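Local coordinates for protein putative rRNA methyltransferase (Sorangium cellulosum, PDB 4RX1) that probably transfers a methyl group from S-adenosylmethionine to an adenine of 16S ribosomal RNA, at residues R26-V31 with A98-L103; R41-H46 with R77-F82; I52-A57 with V83-Q88; L138-V143 with R204-L209; E177-E182 with L208-A213. All blocks are in the same frame, centred on the assembly; numbering follows the deposited sequence.

All five contacts belong to one seven-stranded mixed sheet of a Rossmann-like methyltransferase fold. Interaction 1 is the buried core, a parallel pairing in mid-sheet; interactions 2, 3, 4 and 5 are all partly buried. Interaction 3 continues the parallel half to the outermost strand 80-84, and interaction 2 sets helix 37-45 against the start of that same strand. At the other end, interactions 4 and 5 share strand 206-213, which runs antiparallel between 133-140 and 176-183. Backbone bonds dominate 1, 3, 4 and 5, whereas 2 relies on a side-chain amide. An arginine lies over a leucine in 4, but in 5 an arginine meets a glutamate as a salt bridge.

Interaction 1: residues R26-V31 with A98-L103; sequences RVLIDV and AHTLTL
V27 and H99 meet twice where strands 26-31 and 98-104 start to run parallel. V27 N donates to H99 ND1 at 3.0 Å, approaching 30° out of the ring plane, so the imidazole stands in for a strand carbonyl. V27 O in turn takes H99 N at 2.8 Å and, weakly, T100 N at 3.3 Å. From there the parallel pattern is regular: I29 N gives to T100 O, T102 N to I29 O, and V31 N to T102 O at 2.9 Å, so both backbone groups of T102 are engaged by this one strand. On the D30 side of the sheet, T102 OG1 donates a short bond of 2.5 Å to D30 OD1 from above the carboxylate plane, while D30 OD2 is bonded to T33. R26, kinked at chi3 (50°), swings its guanidinium back over H99 CB, and R26 CB rests on the imidazole face in a CH-pi contact. R26 NH2 donates 2.7 Å to a water that also bonds T100 OG1. With an alanine in place of H99, V27 N would probably lose its acceptor and R26 CB the ring face beneath it. On the opposite face the side chains are apolar, I29 CD1 meeting A98 CB at 3.5 Å. Strand 49-55 bonds the other edge of 26-31 through Y50 and I52; helix 37-45 covers L28, D30 and T102 with S42, F38 and V39, and L128 lies against V31 and L101.

Interaction 2: residues R41-H46 with R77-F82; sequences RSAGAH and RPNALF
A43, in the last turn of helix 37-45, comes within 5.7 Å CA to CA of A80, where a type I turn from R77 to A80 leads into strand 80-84. In this Rossmann-like methyltransferase fold the contact sets the C-terminal end of a helix flanking the sheet against the beginning of an outermost strand. N79 makes the polar link: its ND2 donates to A43 O at 2.9 Å, almost straight at 174° and in the plane of its own amide, although the carbonyl is met well off its axis. A chi1 of 57° tucks the N79 amide between its own backbone N and carbonyl carbon, turned toward the helix end, and the same ND2 also bonds T49 O. A leucine here would probably leave both A43 O and T49 O without this donor, loosening the tie between helix end and turn. A43 CB fills the middle of the contact, touching A80 CB at 3.9 Å and N79 OD1 at 3.5 Å. R77 lays its side chain across the helix, bent at chi2 and chi3, so that NH2 reaches the carbonyl of Y40. Its path runs over G44, where a beta carbon would fall 2.5 Å from R77 NH2, a clash. Lower on the same side chain, R77 CG packs on A43 CB at 3.6 Å.

Interaction 3: residues I52-A57 with V83-Q88; sequences IGVDPA and VVASVQ
Backbone hydrogen bonds join V83 to both neighbours of V54 in a parallel pairing: V83 N gives to G53 O at 2.7 Å, and D55 N to V83 O at 3.0 Å. Farther on the pattern distorts. A85 N still reaches D55 O at 3.0 Å, but from far above the carbonyl plane, 62° out of it. CA-H...O contacts run beside these bonds, from V54 CA to V83 O and from V84 CA to D55 O. P56 cannot continue the pairing: P56 N stands 2.9 Å from A85 O with no hydrogen to give, and P56 CD lies beside the same oxygen. Strands 49-55 and 80-84 are the two strands of a beta-alpha-beta unit completed by helix 62-68, and they separate here at the C-terminal edge of the parallel strands, where class I methyltransferases usually hold their cofactor. Apolar contacts lie on the face that carries V54 and V83. V54 CG1, anti to its own nitrogen (chi1 -168°), reaches forward to A85 CB at 3.8 Å, and I52 CG2 meets V83 CG2 at 3.9 Å. Side-chain polar bonds gather on D55. Its OD1 accepts A57 N at 2.9 Å on the anti lone pair, forming an Asx turn, and also makes a salt bridge with R60; OD2 takes G34 N. A bound glycerol, probably from the crystallisation liquor, lies about 4 Å from the D55 side chain.

Interaction 4: residues L138-V143 with R204-L209; sequences LLNQSV and RRTRLL
L139 and R207 form the hydrogen-bonded pair of this antiparallel contact: L139 N donates to R207 O at 2.8 Å and R207 N to L139 O at 2.9 Å. Their side chains stay together on one face of the sheet. R207 CG packs on L139 CB at 3.7 Å, and the arginine then folds back so that L139 CB lies 4.0 Å above the guanidinium plane, over its centre. A chi1 of 53°, the crowded position, and a further bend at chi2 (-139°) bring the group there. Beyond it Q141 NE2 stands 3.5 Å from R207 NH2; both are donors and do not bond, and the two planes are 70° apart. On the other face L138 CD2 touches L208 CD1 at 3.9 Å. Beyond the L139 pair, N140 OD1 accepts S142 N at 2.6 Å, an Asx turn within a type I turn that carries the chain away. Helix 108-115 backs the pair from outside, L111 touching both L139 and R207, while L158 adds to the cover of R207. Strand 206-213 is thereby fixed antiparallel beside 133-140, as in the class I methyltransferase sheet. Neither segment contains an acidic residue, so no carboxylate of the pair faces the R207 guanidinium; the grip comes from main-chain bonds and aliphatic surface.

Interaction 5: residues E177-E182 with L208-A213; sequences EIRTSE and LLTAEA
The R179 guanidinium has the E212 backbone over one face, with E212 N 4.2 Å above its plane, and the E212 carboxyl carbon at its edge. R179 NE donates to E212 OE1 at 3.2 Å in a salt bridge that is straight (165°) and in the guanidinium plane. The carboxylate is turned 61° from that plane and is met on its anti side. R179 NH1 forms a second salt bridge, with E134 on strand 133-140, so the arginine links two carboxylates across the sheet surface. Its chain extends from CG to NE, which brings NE past T210 to E212. Beneath it is a classic beta bulge, in which two residues, R179 and T180, stand opposite the single T210. R179 N gives to T210 O at 2.7 Å, while T180 N goes to T210 OG1 at 2.9 Å and only weakly to T210 O. The chi1 of T210 (68°) points its hydroxyl at the extra amide, so the side chain supplements the weak bond that the bulge leaves to T180 N. T210 N returns to T180 O at 3.0 Å. Regular antiparallel pairing holds on either side: E177 N bonds E212 O and E212 N bonds E177 O, both at 2.8 Å, and E182 and L208 are likewise joined by two backbone bonds. On the opposite face I178 CG2 meets L209 CD1 at 4.0 Å. That face is covered by helix 160-172, whose L163, L167 and Y171 touch S181, I178 and L209. Strand 176-183 is the outermost of the sheet at this end, and 206-213 separates it from 133-140.

Interaction 1: residues R26-V31 with A98-L103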
# COMPACT_ATOMS: atom_id res chain seq x y z
N ARG A 26 6.66 7.61 -13.23
CA ARG A 26 5.63 7.05 -12.36
C ARG A 26 5.92 7.16 -10.87
O ARG A 26 7.07 7.33 -10.45
CB ARG A 26 5.38 5.58 -12.73
CG ARG A 26 4.95 5.41 -14.18
CD ARG A 26 4.67 3.98 -14.54
NE ARG A 26 3.79 3.31 -13.59
CZ ARG A 26 2.47 3.18 -13.77
NH1 ARG A 26 1.88 3.72 -14.84
NH2 ARG A 26 1.74 2.54 -12.86
N VAL A 27 4.86 7.06 -10.06
CA VAL A 27 5.01 7.06 -8.62
C VAL A 27 4.28 5.87 -8.02
O VAL A 27 3.09 5.65 -8.29
CB VAL A 27 4.44 8.36 -7.99
CG1 VAL A 27 4.35 8.23 -6.47
CG2 VAL A 27 5.28 9.58 -8.39
N LEU A 28 4.99 5.12 -7.17
CA LEU A 28 4.40 4.00 -6.44
C LEU A 28 4.41 4.30 -4.94
O LEU A 28 5.40 4.78 -4.38
CB LEU A 28 5.17 2.70 -6.72
CG LEU A 28 4.94 1.57 -5.69
CD1 LEU A 28 3.54 0.94 -5.83
CD2 LEU A 28 6.05 0.49 -5.70
N ILE A 29 3.29 4.02 -4.29
CA ILE A 29 3.24 4.17 -2.84
C ILE A 29 2.78 2.87 -2.18
O ILE A 29 1.73 2.33 -2.53
CB ILE A 29 2.34 5.35 -2.44
CG1 ILE A 29 2.88 6.64 -3.06
CG2 ILE A 29 2.26 5.46 -0.92
CD1 ILE A 29 1.96 7.84 -2.90
N ASP A 30 3.58 2.36 -1.25
CA ASP A 30 3.24 1.15 -0.53
C ASP A 30 2.84 1.49 0.91
O ASP A 30 3.70 1.88 1.72
CB ASP A 30 4.43 0.20 -0.51
CG ASP A 30 4.08 -1.17 0.05
OD1 ASP A 30 2.91 -1.59 -0.13
OD2 ASP A 30 4.96 -1.81 0.68
N VAL A 31 1.55 1.33 1.22
CA VAL A 31 1.02 1.70 2.54
C VAL A 31 1.04 0.51 3.51
O VAL A 31 0.48 -0.55 3.21
CB VAL A 31 -0.42 2.27 2.43
CG1 VAL A 31 -1.02 2.54 3.82
CG2 VAL A 31 -0.43 3.55 1.61
N ALA A 98 0.28 9.11 -6.49
CA ALA A 98 0.48 7.71 -6.86
C ALA A 98 -0.23 7.24 -8.15
O ALA A 98 -1.43 7.45 -8.32
CB ALA A 98 0.12 6.80 -5.69
N HIS A 99 0.54 6.62 -9.06
CA HIS A 99 -0.02 5.86 -10.18
C HIS A 99 -0.51 4.51 -9.66
O HIS A 99 -1.55 4.01 -10.08
CB HIS A 99 1.03 5.58 -11.27
CG HIS A 99 1.45 6.80 -12.02
ND1 HIS A 99 2.36 7.71 -11.52
CD2 HIS A 99 1.04 7.30 -13.22
CE1 HIS A 99 2.51 8.69 -12.40
NE2 HIS A 99 1.72 8.47 -13.42
N THR A 100 0.28 3.93 -8.76
CA THR A 100 -0.01 2.63 -8.17
C THR A 100 0.11 2.73 -6.65
O THR A 100 1.13 3.20 -6.11
CB THR A 100 0.97 1.55 -8.69
OG1 THR A 100 0.95 1.54 -10.12
CG2 THR A 100 0.59 0.15 -8.17
N LEU A 101 -0.95 2.30 -5.95
CA LEU A 101 -0.94 2.30 -4.50
C LEU A 101 -1.10 0.85 -4.09
O LEU A 101 -2.11 0.22 -4.42
CB LEU A 101 -2.11 3.12 -3.93
CG LEU A 101 -2.07 3.37 -2.42
CD1 LEU A 101 -2.94 4.57 -2.08
CD2 LEU A 101 -2.49 2.18 -1.57
N THR A 102 -0.13 0.33 -3.34
CA THR A 102 -0.21 -1.06 -2.92
C THR A 102 -0.47 -1.20 -1.44
O THR A 102 0.09 -0.45 -0.62
CB THR A 102 1.07 -1.87 -3.25
OG1 THR A 102 2.19 -1.30 -2.54
CG2 THR A 102 1.34 -1.88 -4.74
N LEU A 103 -1.30 -2.18 -1.11
CA LEU A 103 -1.43 -2.65 0.27
C LEU A 103 -1.18 -4.14 0.25
O LEU A 103 -1.98 -4.92 -0.27
CB LEU A 103 -2.81 -2.34 0.82
CG LEU A 103 -3.18 -0.86 0.75
CD1 LEU A 103 -4.39 -0.66 -0.17
CD2 LEU A 103 -3.41 -0.28 2.13
O HOH W 1 3.60 2.37 -10.97

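Interaction 2: residues R41-H46 with R77-F82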
# COMPACT_ATOMS: atom_id res chain seq x y z
N ARG A 41 12.88 -3.42 -3.60
CA ARG A 41 12.92 -4.22 -4.82
C ARG A 41 12.26 -3.52 -6.00
O ARG A 41 12.79 -3.50 -7.10
CB ARG A 41 12.27 -5.58 -4.60
CG ARG A 41 13.11 -6.54 -3.82
CD ARG A 41 12.52 -7.94 -3.88
NE ARG A 41 11.17 -7.96 -3.33
CZ ARG A 41 10.90 -8.13 -2.04
NH1 ARG A 41 11.89 -8.26 -1.15
NH2 ARG A 41 9.64 -8.14 -1.62
N SER A 42 11.09 -2.93 -5.77
CA SER A 42 10.40 -2.21 -6.83
C SER A 42 11.29 -1.11 -7.41
O SER A 42 11.32 -0.88 -8.63
CB SER A 42 9.11 -1.61 -6.31
OG SER A 42 8.26 -2.63 -5.85
N ALA A 43 12.03 -0.46 -6.52
CA ALA A 43 12.91 0.62 -6.91
C ALA A 43 13.94 0.11 -7.91
O ALA A 43 14.21 0.76 -8.94
CB ALA A 43 13.60 1.23 -5.67
N GLY A 44 14.48 -1.08 -7.63
CA GLY A 44 15.42 -1.75 -8.52
C GLY A 44 14.81 -2.13 -9.86
O GLY A 44 15.40 -1.88 -10.93
N ALA A 45 13.63 -2.74 -9.83
CA ALA A 45 12.98 -3.18 -11.07
C ALA A 45 12.45 -2.01 -11.94
O ALA A 45 12.31 -2.15 -13.15
CB ALA A 45 11.86 -4.17 -10.78
N HIS A 46 12.16 -0.87 -11.33
CA HIS A 46 11.56 0.24 -12.06
C HIS A 46 12.23 1.57 -11.76
O HIS A 46 11.73 2.33 -10.93
CB HIS A 46 10.08 0.34 -11.71
CG HIS A 46 9.34 -0.94 -11.87
ND1 HIS A 46 8.98 -1.45 -13.10
CD2 HIS A 46 8.94 -1.86 -10.96
CE1 HIS A 46 8.36 -2.60 -12.94
NE2 HIS A 46 8.32 -2.87 -11.65
N ARG A 77 19.36 3.06 -3.56
CA ARG A 77 18.31 3.16 -4.55
C ARG A 77 17.65 4.53 -4.39
O ARG A 77 16.75 4.71 -3.54
CB ARG A 77 17.32 2.00 -4.37
CG ARG A 77 17.22 1.07 -5.59
CD ARG A 77 18.11 -0.18 -5.57
NE ARG A 77 17.24 -1.36 -5.59
CZ ARG A 77 17.63 -2.64 -5.55
NH1 ARG A 77 18.91 -2.98 -5.55
NH2 ARG A 77 16.70 -3.58 -5.57
N PRO A 78 18.09 5.49 -5.21
CA PRO A 78 17.68 6.90 -5.06
C PRO A 78 16.23 7.15 -5.44
O PRO A 78 15.69 8.20 -5.13
CB PRO A 78 18.64 7.66 -6.01
CG PRO A 78 19.08 6.63 -7.02
CD PRO A 78 19.09 5.30 -6.27
N ASN A 79 15.59 6.20 -6.11
CA ASN A 79 14.17 6.35 -6.40
C ASN A 79 13.32 5.64 -5.34
O ASN A 79 12.15 5.31 -5.59
CB ASN A 79 13.84 5.80 -7.78
CG ASN A 79 14.24 4.34 -7.92
OD1 ASN A 79 15.21 3.89 -7.30
ND2 ASN A 79 13.46 3.58 -8.70
N ALA A 80 13.93 5.38 -4.19
CA ALA A 80 13.21 4.82 -3.05
C ALA A 80 13.13 5.83 -1.91
O ALA A 80 14.08 6.59 -1.66
CB ALA A 80 13.89 3.52 -2.56
N LEU A 81 11.99 5.82 -1.22
CA LEU A 81 11.77 6.75 -0.12
C LEU A 81 10.93 6.13 0.99
O LEU A 81 9.96 5.42 0.71
CB LEU A 81 11.09 8.01 -0.66
CG LEU A 81 10.96 9.10 0.39
CD1 LEU A 81 12.36 9.59 0.75
CD2 LEU A 81 10.04 10.26 -0.13
N PHE A 82 11.26 6.41 2.25
CA PHE A 82 10.54 5.78 3.35
C PHE A 82 10.00 6.80 4.32
O PHE A 82 10.72 7.65 4.85
CB PHE A 82 11.41 4.72 4.03
CG PHE A 82 11.81 3.63 3.10
CD1 PHE A 82 10.98 2.56 2.87
CD2 PHE A 82 13.00 3.73 2.37
CE1 PHE A 82 11.33 1.55 1.97
CE2 PHE A 82 13.36 2.74 1.46
CZ PHE A 82 12.52 1.65 1.26

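Interaction 3: residues I52-A57 with V83-Q88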
# COMPACT_ATOMS: atom_id res chain seq x y z
N ILE A 52 7.68 4.86 -2.86
CA ILE A 52 7.54 5.36 -1.51
C ILE A 52 6.92 4.31 -0.60
O ILE A 52 5.81 3.82 -0.87
CB ILE A 52 6.65 6.63 -1.48
CG1 ILE A 52 7.13 7.65 -2.52
CG2 ILE A 52 6.64 7.25 -0.09
CD1 ILE A 52 6.30 8.97 -2.57
N GLY A 53 7.64 3.95 0.45
CA GLY A 53 7.14 3.04 1.46
C GLY A 53 6.69 3.83 2.68
O GLY A 53 7.40 4.75 3.16
N VAL A 54 5.51 3.50 3.19
CA VAL A 54 4.96 4.20 4.34
C VAL A 54 4.68 3.20 5.45
O VAL A 54 4.19 2.09 5.19
CB VAL A 54 3.67 4.98 3.99
CG1 VAL A 54 3.30 5.93 5.13
CG2 VAL A 54 3.85 5.76 2.69
N ASP A 55 5.02 3.58 6.68
CA ASP A 55 4.73 2.75 7.83
C ASP A 55 4.70 3.62 9.08
O ASP A 55 5.50 4.55 9.20
CB ASP A 55 5.81 1.68 8.00
CG ASP A 55 5.35 0.53 8.87
OD1 ASP A 55 5.45 0.67 10.12
OD2 ASP A 55 4.91 -0.51 8.30
N PRO A 56 3.80 3.32 10.02
CA PRO A 56 3.76 4.17 11.21
C PRO A 56 4.94 3.94 12.19
O PRO A 56 5.12 4.76 13.08
CB PRO A 56 2.42 3.81 11.86
CG PRO A 56 2.13 2.39 11.38
CD PRO A 56 2.70 2.33 9.98
N ALA A 57 5.71 2.86 12.04
CA ALA A 57 6.87 2.65 12.91
C ALA A 57 8.20 2.84 12.17
O ALA A 57 8.64 1.94 11.43
CB ALA A 57 6.82 1.27 13.57
N VAL A 83 8.69 6.71 4.52
CA VAL A 83 7.95 7.74 5.21
C VAL A 83 7.24 7.12 6.39
O VAL A 83 6.62 6.05 6.25
CB VAL A 83 6.96 8.37 4.24
CG1 VAL A 83 6.00 9.31 4.97
CG2 VAL A 83 7.72 9.09 3.13
N VAL A 84 7.35 7.76 7.56
CA VAL A 84 6.60 7.28 8.73
C VAL A 84 5.25 7.97 8.91
O VAL A 84 5.18 9.19 9.01
CB VAL A 84 7.47 7.17 10.04
CG1 VAL A 84 8.89 7.66 9.80
CG2 VAL A 84 6.82 7.85 11.21
N ALA A 85 4.18 7.17 8.88
CA ALA A 85 2.80 7.64 9.00
C ALA A 85 1.86 6.44 9.03
O ALA A 85 2.23 5.35 8.60
CB ALA A 85 2.43 8.54 7.82
N SER A 86 0.66 6.64 9.57
CA SER A 86 -0.43 5.64 9.49
C SER A 86 -1.52 6.09 8.53
O SER A 86 -1.66 7.29 8.26
CB SER A 86 -1.06 5.44 10.85
OG SER A 86 -1.64 6.65 11.27
N VAL A 87 -2.33 5.15 8.08
CA VAL A 87 -3.48 5.47 7.22
C VAL A 87 -4.43 6.48 7.85
O VAL A 87 -5.16 7.17 7.15
CB VAL A 87 -4.34 4.22 6.92
CG1 VAL A 87 -4.04 3.66 5.55
CG2 VAL A 87 -4.13 3.16 8.00
N GLN A 88 -4.42 6.57 9.17
CA GLN A 88 -5.35 7.43 9.90
C GLN A 88 -4.95 8.92 9.84
O GLN A 88 -5.76 9.81 10.08
CB GLN A 88 -5.54 6.86 11.32
CG GLN A 88 -5.92 7.81 12.46
CD GLN A 88 -6.18 7.06 13.78
OE1 GLN A 88 -5.86 5.88 13.91
NE2 GLN A 88 -6.76 7.75 14.75

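Interaction 4: residues L138-V143 with R204-L209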
# COMPACT_ATOMS: atom_id res chain seq x y z
N LEU A 138 -3.43 -7.00 -1.61
CA LEU A 138 -3.22 -8.43 -1.43
C LEU A 138 -3.77 -8.78 -0.05
O LEU A 138 -3.21 -8.37 0.97
CB LEU A 138 -1.74 -8.79 -1.52
CG LEU A 138 -1.16 -8.99 -2.91
CD1 LEU A 138 0.32 -9.42 -2.85
CD2 LEU A 138 -1.99 -10.02 -3.68
N LEU A 139 -4.86 -9.52 -0.03
CA LEU A 139 -5.62 -9.68 1.20
C LEU A 139 -5.49 -11.09 1.74
O LEU A 139 -5.76 -12.06 1.02
CB LEU A 139 -7.08 -9.36 0.92
CG LEU A 139 -7.27 -7.91 0.47
CD1 LEU A 139 -8.74 -7.59 0.38
CD2 LEU A 139 -6.56 -6.92 1.41
N ASN A 140 -5.09 -11.21 3.00
CA ASN A 140 -4.94 -12.52 3.64
C ASN A 140 -5.29 -12.48 5.13
O ASN A 140 -4.84 -11.60 5.86
CB ASN A 140 -3.51 -13.02 3.47
CG ASN A 140 -3.31 -14.41 4.05
OD1 ASN A 140 -3.23 -14.57 5.27
ND2 ASN A 140 -3.22 -15.41 3.19
N GLN A 141 -6.06 -13.47 5.57
CA GLN A 141 -6.63 -13.43 6.92
C GLN A 141 -5.73 -14.05 7.98
O GLN A 141 -6.05 -14.01 9.18
CB GLN A 141 -8.01 -14.10 6.94
CG GLN A 141 -9.07 -13.32 6.17
CD GLN A 141 -10.48 -13.72 6.51
OE1 GLN A 141 -10.73 -14.46 7.45
NE2 GLN A 141 -11.42 -13.25 5.72
N SER A 142 -4.58 -14.57 7.55
CA SER A 142 -3.60 -15.06 8.51
C SER A 142 -2.68 -13.94 9.04
O SER A 142 -1.76 -14.21 9.79
CB SER A 142 -2.77 -16.19 7.91
OG SER A 142 -1.91 -15.69 6.90
N VAL A 143 -2.93 -12.68 8.66
CA VAL A 143 -2.08 -11.58 9.14
C VAL A 143 -2.25 -11.36 10.64
O VAL A 143 -3.19 -11.89 11.25
CB VAL A 143 -2.43 -10.24 8.46
CG1 VAL A 143 -2.10 -10.26 7.00
CG2 VAL A 143 -3.91 -9.88 8.68
N ARG A 204 -2.66 -19.40 3.13
CA ARG A 204 -3.61 -20.23 2.41
C ARG A 204 -4.26 -19.49 1.24
O ARG A 204 -3.76 -19.51 0.12
CB ARG A 204 -4.72 -20.75 3.34
CG ARG A 204 -4.41 -22.04 4.08
CD ARG A 204 -5.63 -22.52 4.85
NE ARG A 204 -5.44 -23.83 5.46
CZ ARG A 204 -5.35 -24.97 4.78
NH1 ARG A 204 -5.41 -24.97 3.45
NH2 ARG A 204 -5.18 -26.12 5.42
N ARG A 205 -5.40 -18.87 1.52
CA ARG A 205 -6.17 -18.17 0.51
C ARG A 205 -5.88 -16.68 0.60
O ARG A 205 -6.24 -16.03 1.58
CB ARG A 205 -7.67 -18.39 0.73
CG ARG A 205 -8.58 -17.51 -0.13
CD ARG A 205 -10.03 -17.65 0.33
NE ARG A 205 -10.22 -17.13 1.68
CZ ARG A 205 -10.96 -17.71 2.61
NH1 ARG A 205 -11.58 -18.85 2.36
NH2 ARG A 205 -11.07 -17.15 3.81
N THR A 206 -5.20 -16.14 -0.40
CA THR A 206 -5.14 -14.69 -0.48
C THR A 206 -5.87 -14.22 -1.72
O THR A 206 -5.87 -14.87 -2.76
CB THR A 206 -3.71 -14.16 -0.45
OG1 THR A 206 -3.29 -13.82 -1.78
CG2 THR A 206 -2.82 -15.18 0.12
N ARG A 207 -6.56 -13.11 -1.58
CA ARG A 207 -7.29 -12.57 -2.70
C ARG A 207 -6.66 -11.25 -3.12
O ARG A 207 -6.00 -10.56 -2.32
CB ARG A 207 -8.78 -12.43 -2.39
CG ARG A 207 -9.07 -11.65 -1.13
CD ARG A 207 -10.21 -12.31 -0.33
NE ARG A 207 -10.48 -11.61 0.93
CZ ARG A 207 -9.90 -11.94 2.07
NH1 ARG A 207 -9.03 -12.92 2.13
NH2 ARG A 207 -10.20 -11.32 3.12
N LEU A 208 -6.83 -10.94 -4.39
CA LEU A 208 -6.34 -9.72 -4.97
C LEU A 208 -7.52 -8.81 -5.23
O LEU A 208 -8.55 -9.25 -5.72
CB LEU A 208 -5.63 -10.04 -6.29
CG LEU A 208 -5.09 -8.86 -7.09
CD1 LEU A 208 -4.09 -8.06 -6.29
CD2 LEU A 208 -4.46 -9.40 -8.36
N LEU A 209 -7.38 -7.56 -4.83
CA LEU A 209 -8.41 -6.57 -5.07
C LEU A 209 -7.79 -5.37 -5.76
O LEU A 209 -6.81 -4.80 -5.26
CB LEU A 209 -9.06 -6.14 -3.74
CG LEU A 209 -10.30 -5.24 -3.84
CD1 LEU A 209 -11.37 -5.97 -4.63
CD2 LEU A 209 -10.83 -4.89 -2.44

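Interaction 5: residues E177-E182 with L208-A213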
# COMPACT_ATOMS: atom_id res chain seq x y z
N GLU A 177 -13.36 2.69 -8.47
CA GLU A 177 -14.14 1.69 -9.21
C GLU A 177 -13.39 0.37 -9.15
O GLU A 177 -12.25 0.28 -9.63
CB GLU A 177 -14.39 2.11 -10.66
CG GLU A 177 -15.31 1.17 -11.42
CD GLU A 177 -16.74 1.22 -10.88
OE1 GLU A 177 -17.19 2.33 -10.54
OE2 GLU A 177 -17.40 0.15 -10.77
N ILE A 178 -13.99 -0.63 -8.53
CA ILE A 178 -13.32 -1.93 -8.38
C ILE A 178 -13.15 -2.62 -9.72
O ILE A 178 -14.11 -2.82 -10.45
CB ILE A 178 -14.09 -2.84 -7.42
CG1 ILE A 178 -13.96 -2.32 -6.00
CG2 ILE A 178 -13.59 -4.29 -7.53
CD1 ILE A 178 -14.84 -3.02 -5.01
N ARG A 179 -11.91 -2.97 -10.06
CA ARG A 179 -11.66 -3.72 -11.28
C ARG A 179 -11.68 -5.22 -11.02
O ARG A 179 -12.59 -5.92 -11.45
CB ARG A 179 -10.31 -3.35 -11.87
CG ARG A 179 -10.08 -1.88 -12.08
CD ARG A 179 -9.13 -1.73 -13.25
NE ARG A 179 -8.56 -0.40 -13.42
CZ ARG A 179 -7.29 -0.11 -13.16
NH1 ARG A 179 -6.49 -1.07 -12.72
NH2 ARG A 179 -6.84 1.11 -13.34
N THR A 180 -10.69 -5.69 -10.27
CA THR A 180 -10.46 -7.12 -10.10
C THR A 180 -10.79 -7.58 -8.68
O THR A 180 -10.46 -6.91 -7.70
CB THR A 180 -8.97 -7.46 -10.36
OG1 THR A 180 -8.61 -7.07 -11.69
CG2 THR A 180 -8.67 -8.95 -10.14
N SER A 181 -11.41 -8.75 -8.59
CA SER A 181 -11.57 -9.44 -7.31
C SER A 181 -11.39 -10.93 -7.55
O SER A 181 -12.30 -11.61 -8.02
CB SER A 181 -12.96 -9.15 -6.75
OG SER A 181 -13.21 -9.92 -5.59
N GLU A 182 -10.21 -11.44 -7.22
CA GLU A 182 -9.82 -12.78 -7.63
C GLU A 182 -9.04 -13.48 -6.53
O GLU A 182 -8.32 -12.84 -5.77
CB GLU A 182 -8.94 -12.70 -8.88
CG GLU A 182 -9.69 -12.79 -10.19
CD GLU A 182 -8.77 -12.90 -11.39
OE1 GLU A 182 -7.53 -12.85 -11.20
OE2 GLU A 182 -9.28 -13.04 -12.53
N LEU A 208 -6.83 -10.94 -4.39
CA LEU A 208 -6.34 -9.72 -4.97
C LEU A 208 -7.52 -8.81 -5.23
O LEU A 208 -8.55 -9.25 -5.72
CB LEU A 208 -5.63 -10.04 -6.29
CG LEU A 208 -5.09 -8.86 -7.09
CD1 LEU A 208 -4.09 -8.06 -6.29
CD2 LEU A 208 -4.46 -9.40 -8.36
N LEU A 209 -7.38 -7.56 -4.83
CA LEU A 209 -8.41 -6.57 -5.07
C LEU A 209 -7.79 -5.37 -5.76
O LEU A 209 -6.81 -4.80 -5.26
CB LEU A 209 -9.06 -6.14 -3.74
CG LEU A 209 -10.30 -5.24 -3.84
CD1 LEU A 209 -11.37 -5.97 -4.63
CD2 LEU A 209 -10.83 -4.89 -2.44
N THR A 210 -8.32 -5.00 -6.93
CA THR A 210 -7.80 -3.80 -7.59
C THR A 210 -8.91 -2.81 -7.88
O THR A 210 -10.03 -3.19 -8.19
CB THR A 210 -7.11 -4.11 -8.89
OG1 THR A 210 -8.09 -4.54 -9.84
CG2 THR A 210 -6.04 -5.17 -8.68
N ALA A 211 -8.60 -1.53 -7.78
CA ALA A 211 -9.61 -0.55 -8.08
C ALA A 211 -8.95 0.64 -8.72
O ALA A 211 -7.81 0.99 -8.39
CB ALA A 211 -10.37 -0.14 -6.81
N GLU A 212 -9.67 1.26 -9.65
CA GLU A 212 -9.17 2.42 -10.34
C GLU A 212 -9.69 3.67 -9.66
O GLU A 212 -10.87 3.73 -9.29
CB GLU A 212 -9.63 2.37 -11.79
CG GLU A 212 -9.34 3.63 -12.61
CD GLU A 212 -9.71 3.45 -14.06
OE1 GLU A 212 -10.02 2.30 -14.44
OE2 GLU A 212 -9.71 4.46 -14.81
N ALA A 213 -8.84 4.68 -9.51
CA ALA A 213 -9.29 5.93 -8.92
C ALA A 213 -10.00 6.70 -10.02
O ALA A 213 -9.44 6.88 -11.11
CB ALA A 213 -8.13 6.74 -8.37